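Local structure of anti-cleavage anti-greA transcription factor gfh1 (Thermus thermophilus, 2F23) at residues Gly80-Leu85 against Gly131-Asp136; Ser87-Glu92 against Phe149-Ile154. The protein inhibits all catalytic activities of RNA polymerase by partially occluding its substrate-binding site and preventing NTP binding. One frame throughout, in Å; residues are numbered along the deposited sequence.

Both contacts lie in the C-terminal, FKBP-like domain of this GreA/GreB-family protein, their centres about 8 Å apart. Contact 2 pairs two strands of the mixed sheet, 88-92 and 145-155; contact 1 joins the loops that lead into strands 88-92 and 137-142. Their segments alternate along the chain. Strand 145-155 is the shared element: Val151 takes a probable hydrogen bond from Gly135 N to its O at 2.8 Å and probably gives one from its N to Asp136 O at 2.9 Å, while Ile154 CD1 packs on Ile83 CG1 at 3.4 Å. Thus the paired loops of 80-85 and 131-136 lie against the C-terminal part of strand 145-155, touching it on both sides of the Val152-Ala153 bulge of contact 2.

Contact 1. Residues Gly80-Leu85 against Gly131-Asp136; sequences GEVIGL and GHRVGD
Two loops of the FKBP-like C-terminal domain meet here, the one after strand 72-74 and the one between helix 124-129 and strand 137-142. Ile83 docks through its backbone at both ends: its N donates to His132 O at 3.0 Å, and its O accepts from Gly131 N at 2.9 Å. Both bonds are nearly straight. The Ile83 side chain runs past the same His132 carbonyl, with CG1 3.3 Å from His132 O, and its CD1 reaches His132 CB at 4.2 Å.

Val82 works on two fronts. Its CG2, anti to the backbone N, rests on Gly131 C at 3.4 Å, while CB sits over the centre of the Arg133 guanidinium, 4.0 Å above that plane. The extended Arg133 chain carries the guanidinium so that this face lies against Val82, and NH1 is hydrogen-bonded to Ser79 O. At the backbone end, Arg133 opens a type II beta turn to Asp136. A water that accepts from Val134 N also lies close to Glu81 O, linking the loops. Within the turn segment, Asp136 OD2 is gripped from opposite faces of its carboxylate: Arg133 N comes from one at 2.8 Å, and His132 ND1 from the other at 3.2 Å.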
loop_
_atom_site.group_PDB
_atom_site.type_symbol
_atom_site.label_atom_id
_atom_site.label_comp_id
_atom_site.label_asym_id
_atom_site.label_seq_id
_atom_site.Cartn_x
_atom_site.Cartn_y
_atom_site.Cartn_z
ATOM N N GLY A 80 -21.603 0.700 1.229
ATOM C CA GLY A 80 -21.178 1.360 2.449
ATOM C C GLY A 80 -21.106 2.875 2.386
ATOM O O GLY A 80 -21.778 3.515 1.577
ATOM N N GLU A 81 -20.284 3.445 3.261
ATOM C CA GLU A 81 -20.110 4.889 3.325
ATOM C C GLU A 81 -19.079 5.363 2.310
ATOM O O GLU A 81 -18.335 4.565 1.741
ATOM C CB GLU A 81 -19.680 5.308 4.738
ATOM C CG GLU A 81 -20.780 5.186 5.790
ATOM C CD GLU A 81 -20.360 5.706 7.157
ATOM O OE1 GLU A 81 -19.735 6.783 7.224
ATOM O OE2 GLU A 81 -20.674 5.044 8.171
ATOM N N VAL A 82 -19.056 6.668 2.070
ATOM C CA VAL A 82 -18.097 7.249 1.141
ATOM C C VAL A 82 -17.377 8.367 1.888
ATOM O O VAL A 82 -17.997 9.122 2.638
ATOM C CB VAL A 82 -18.797 7.787 -0.136
ATOM C CG1 VAL A 82 -19.825 8.825 0.225
ATOM C CG2 VAL A 82 -17.759 8.361 -1.096
ATOM N N ILE A 83 -16.066 8.460 1.692
ATOM C CA ILE A 83 -15.248 9.452 2.379
ATOM C C ILE A 83 -15.496 10.896 1.983
ATOM O O ILE A 83 -15.365 11.267 0.823
ATOM C CB ILE A 83 -13.746 9.149 2.179
ATOM C CG1 ILE A 83 -13.437 7.739 2.681
ATOM C CG2 ILE A 83 -12.898 10.183 2.914
ATOM C CD1 ILE A 83 -12.073 7.238 2.289
ATOM N N GLY A 84 -15.839 11.706 2.981
ATOM C CA GLY A 84 -16.085 13.116 2.755
ATOM C C GLY A 84 -15.645 13.917 3.961
ATOM O O GLY A 84 -15.037 13.388 4.890
ATOM N N LEU A 85 -15.952 15.204 3.952
ATOM C CA LEU A 85 -15.597 16.070 5.063
ATOM C C LEU A 85 -16.209 15.475 6.334
ATOM O O LEU A 85 -17.401 15.152 6.364
ATOM C CB LEU A 85 -16.151 17.469 4.789
ATOM C CG LEU A 85 -15.694 18.673 5.607
ATOM C CD1 LEU A 85 -14.175 18.778 5.603
ATOM C CD2 LEU A 85 -16.321 19.925 5.000
ATOM N N GLY A 131 -14.291 10.761 -1.768
ATOM C CA GLY A 131 -15.052 9.962 -2.708
ATOM C C GLY A 131 -14.752 8.480 -2.771
ATOM O O GLY A 131 -15.348 7.765 -3.581
ATOM N N HIS A 132 -13.843 8.007 -1.926
ATOM C CA HIS A 132 -13.497 6.593 -1.940
ATOM C C HIS A 132 -14.259 5.788 -0.905
ATOM O O HIS A 132 -14.839 6.345 0.027
ATOM C CB HIS A 132 -11.988 6.430 -1.790
ATOM C CG HIS A 132 -11.238 6.843 -3.015
ATOM N ND1 HIS A 132 -11.303 6.132 -4.195
ATOM C CD2 HIS A 132 -10.471 7.929 -3.271
ATOM C CE1 HIS A 132 -10.611 6.765 -5.126
ATOM N NE2 HIS A 132 -10.097 7.858 -4.592
ATOM N N ARG A 133 -14.261 4.474 -1.092
ATOM C CA ARG A 133 -15.006 3.574 -0.219
ATOM C C ARG A 133 -14.159 2.459 0.364
ATOM O O ARG A 133 -13.007 2.275 -0.015
ATOM C CB ARG A 133 -16.162 2.958 -1.013
ATOM C CG ARG A 133 -17.155 3.981 -1.538
ATOM C CD ARG A 133 -18.178 3.341 -2.463
ATOM N NE ARG A 133 -19.136 4.326 -2.962
ATOM C CZ ARG A 133 -20.231 4.707 -2.311
ATOM N NH1 ARG A 133 -20.527 4.189 -1.126
ATOM N NH2 ARG A 133 -21.032 5.617 -2.850
ATOM N N VAL A 134 -14.745 1.717 1.302
ATOM C CA VAL A 134 -14.061 0.589 1.915
ATOM C C VAL A 134 -13.689 -0.386 0.806
ATOM O O VAL A 134 -14.511 -0.707 -0.056
ATOM C CB VAL A 134 -14.982 -0.115 2.939
ATOM C CG1 VAL A 134 -14.363 -1.418 3.410
ATOM C CG2 VAL A 134 -15.220 0.811 4.128
ATOM N N GLY A 135 -12.441 -0.837 0.810
ATOM C CA GLY A 135 -12.010 -1.773 -0.211
ATOM C C GLY A 135 -11.133 -1.120 -1.261
ATOM O O GLY A 135 -10.423 -1.814 -1.990
ATOM N N ASP A 136 -11.186 0.206 -1.360
ATOM C CA ASP A 136 -10.350 0.903 -2.332
ATOM C C ASP A 136 -8.901 0.898 -1.856
ATOM O O ASP A 136 -8.627 0.845 -0.654
ATOM C CB ASP A 136 -10.811 2.357 -2.533
ATOM C CG ASP A 136 -12.029 2.473 -3.434
ATOM O OD1 ASP A 136 -12.214 1.599 -4.308
ATOM O OD2 ASP A 136 -12.788 3.452 -3.288
HETATM O O HOH W 1 -17.565 1.982 1.931
#

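Contact 2. Residues Ser87-Glu92 against Phe149-Ile154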
loop_
_atom_site.group_PDB
_atom_site.type_symbol
_atom_site.label_atom_id
_atom_site.label_comp_id
_atom_site.label_asym_id
_atom_site.label_seq_id
_atom_site.Cartn_x
_atom_site.Cartn_y
_atom_site.Cartn_z
ATOM N N SER A 87 -15.398 12.547 7.714
ATOM C CA SER A 87 -15.224 11.098 7.794
ATOM C C SER A 87 -13.950 10.665 8.495
ATOM O O SER A 87 -12.880 11.229 8.264
ATOM C CB SER A 87 -15.220 10.469 6.395
ATOM O OG SER A 87 -16.452 10.649 5.725
ATOM N N VAL A 88 -14.075 9.657 9.354
ATOM C CA VAL A 88 -12.925 9.082 10.036
ATOM C C VAL A 88 -12.664 7.810 9.237
ATOM O O VAL A 88 -13.557 6.979 9.053
ATOM C CB VAL A 88 -13.227 8.720 11.499
ATOM C CG1 VAL A 88 -12.051 7.955 12.084
ATOM C CG2 VAL A 88 -13.484 9.994 12.306
ATOM N N VAL A 89 -11.439 7.670 8.755
ATOM C CA VAL A 89 -11.091 6.536 7.921
ATOM C C VAL A 89 -9.986 5.676 8.511
ATOM O O VAL A 89 -8.942 6.185 8.923
ATOM C CB VAL A 89 -10.629 7.040 6.533
ATOM C CG1 VAL A 89 -10.528 5.887 5.545
ATOM C CG2 VAL A 89 -11.587 8.104 6.031
ATOM N N GLU A 90 -10.230 4.371 8.551
ATOM C CA GLU A 90 -9.245 3.414 9.038
ATOM C C GLU A 90 -8.573 2.849 7.793
ATOM O O GLU A 90 -9.252 2.395 6.871
ATOM C CB GLU A 90 -9.925 2.302 9.832
ATOM C CG GLU A 90 -10.517 2.780 11.145
ATOM C CD GLU A 90 -11.243 1.685 11.891
ATOM O OE1 GLU A 90 -10.675 0.579 12.024
ATOM O OE2 GLU A 90 -12.378 1.933 12.350
ATOM N N LEU A 91 -7.245 2.894 7.777
ATOM C CA LEU A 91 -6.443 2.437 6.644
ATOM C C LEU A 91 -5.459 1.353 7.060
ATOM O O LEU A 91 -5.054 1.280 8.218
ATOM C CB LEU A 91 -5.640 3.609 6.082
ATOM C CG LEU A 91 -6.407 4.872 5.677
ATOM C CD1 LEU A 91 -5.430 6.026 5.509
ATOM C CD2 LEU A 91 -7.180 4.611 4.399
ATOM N N GLU A 92 -5.074 0.512 6.107
ATOM C CA GLU A 92 -4.109 -0.544 6.381
ATOM C C GLU A 92 -3.185 -0.725 5.188
ATOM O O GLU A 92 -3.638 -0.937 4.066
ATOM C CB GLU A 92 -4.807 -1.872 6.681
ATOM C CG GLU A 92 -3.824 -3.020 6.918
ATOM C CD GLU A 92 -4.508 -4.361 7.061
ATOM O OE1 GLU A 92 -5.106 -4.620 8.127
ATOM O OE2 GLU A 92 -4.457 -5.154 6.096
ATOM N N PHE A 149 -2.304 2.382 0.893
ATOM C CA PHE A 149 -3.236 1.946 1.930
ATOM C C PHE A 149 -4.549 1.431 1.379
ATOM O O PHE A 149 -5.053 1.924 0.374
ATOM C CB PHE A 149 -3.585 3.092 2.884
ATOM C CG PHE A 149 -2.448 3.551 3.738
ATOM C CD1 PHE A 149 -1.670 4.639 3.353
ATOM C CD2 PHE A 149 -2.161 2.908 4.936
ATOM C CE1 PHE A 149 -0.621 5.081 4.153
ATOM C CE2 PHE A 149 -1.112 3.343 5.743
ATOM C CZ PHE A 149 -0.343 4.432 5.349
ATOM N N ARG A 150 -5.105 0.443 2.065
ATOM C CA ARG A 150 -6.402 -0.112 1.704
ATOM C C ARG A 150 -7.367 0.510 2.704
ATOM O O ARG A 150 -7.050 0.608 3.889
ATOM C CB ARG A 150 -6.400 -1.633 1.867
ATOM C CG ARG A 150 -7.751 -2.295 1.643
ATOM C CD ARG A 150 -7.604 -3.808 1.647
ATOM N NE ARG A 150 -7.125 -4.301 2.933
ATOM C CZ ARG A 150 -7.915 -4.639 3.946
ATOM N NH1 ARG A 150 -9.232 -4.539 3.825
ATOM N NH2 ARG A 150 -7.388 -5.077 5.080
ATOM N N VAL A 151 -8.524 0.957 2.227
ATOM C CA VAL A 151 -9.526 1.550 3.108
ATOM C C VAL A 151 -10.255 0.407 3.804
ATOM O O VAL A 151 -10.911 -0.403 3.158
ATOM C CB VAL A 151 -10.540 2.397 2.312
ATOM C CG1 VAL A 151 -11.580 2.989 3.251
ATOM C CG2 VAL A 151 -9.807 3.503 1.565
ATOM N N VAL A 152 -10.130 0.345 5.127
ATOM C CA VAL A 152 -10.747 -0.721 5.906
ATOM C C VAL A 152 -12.107 -0.369 6.495
ATOM O O VAL A 152 -13.000 -1.221 6.566
ATOM C CB VAL A 152 -9.800 -1.158 7.046
ATOM C CG1 VAL A 152 -10.470 -2.199 7.930
ATOM C CG2 VAL A 152 -8.520 -1.721 6.449
ATOM N N ALA A 153 -12.266 0.882 6.913
ATOM C CA ALA A 153 -13.518 1.329 7.508
ATOM C C ALA A 153 -13.693 2.834 7.356
ATOM O O ALA A 153 -12.715 3.579 7.279
ATOM C CB ALA A 153 -13.547 0.954 8.993
ATOM N N ILE A 154 -14.950 3.268 7.306
ATOM C CA ILE A 154 -15.291 4.684 7.191
ATOM C C ILE A 154 -16.475 4.925 8.117
ATOM O O ILE A 154 -17.470 4.204 8.050
ATOM C CB ILE A 154 -15.731 5.062 5.757
ATOM C CG1 ILE A 154 -14.605 4.770 4.766
ATOM C CG2 ILE A 154 -16.129 6.545 5.706
ATOM C CD1 ILE A 154 -15.050 4.849 3.320
HETATM O O HOH W 2 -4.283 -3.847 3.609
#
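Glu90 N donates to Ala153 O, and Glu92 exchanges a pair of bonds with Arg150, N to O both ways, as in an antiparallel pair, here strongly twisted (137° between strand directions). Between these lies a classic beta bulge: Val152 and Ala153 both face Glu90, whose O takes Val152 N at 2.8 Å and, weakly, Ala153 N at 3.4 Å.

Val89, Leu91, Val151 and Ile154 share an apolar face. Val89 CG1 meets Val151 CG1 at 3.8 Å, and Leu91 CD2 reaches Val151 CG2 at 4.0 Å. Separately, Leu91 CB lies 3.7 Å from Phe149 CD2; Leu140 of strand 137-142 touches both residues.

The other face carries Glu90, Ala153, Glu92 and Arg150. Glu92 and Arg150 run side by side, and a bend at chi3 (62°) turns the arginine head so that NH2 forms a salt bridge with Glu92 OE2 at 3.1 Å. The acid meets the guanidinium edge in plane, yet is itself approached from above its carboxylate, the two planes standing 78° apart. Val152 CG2 lies over one guanidinium face, toward its rim, 3.6 Å above the plane. One water accepts from Arg150 NE and donates to Glu92 OE2 and O, so the ion pair is held both directly and through solvent, which probably favours a charged Glu92.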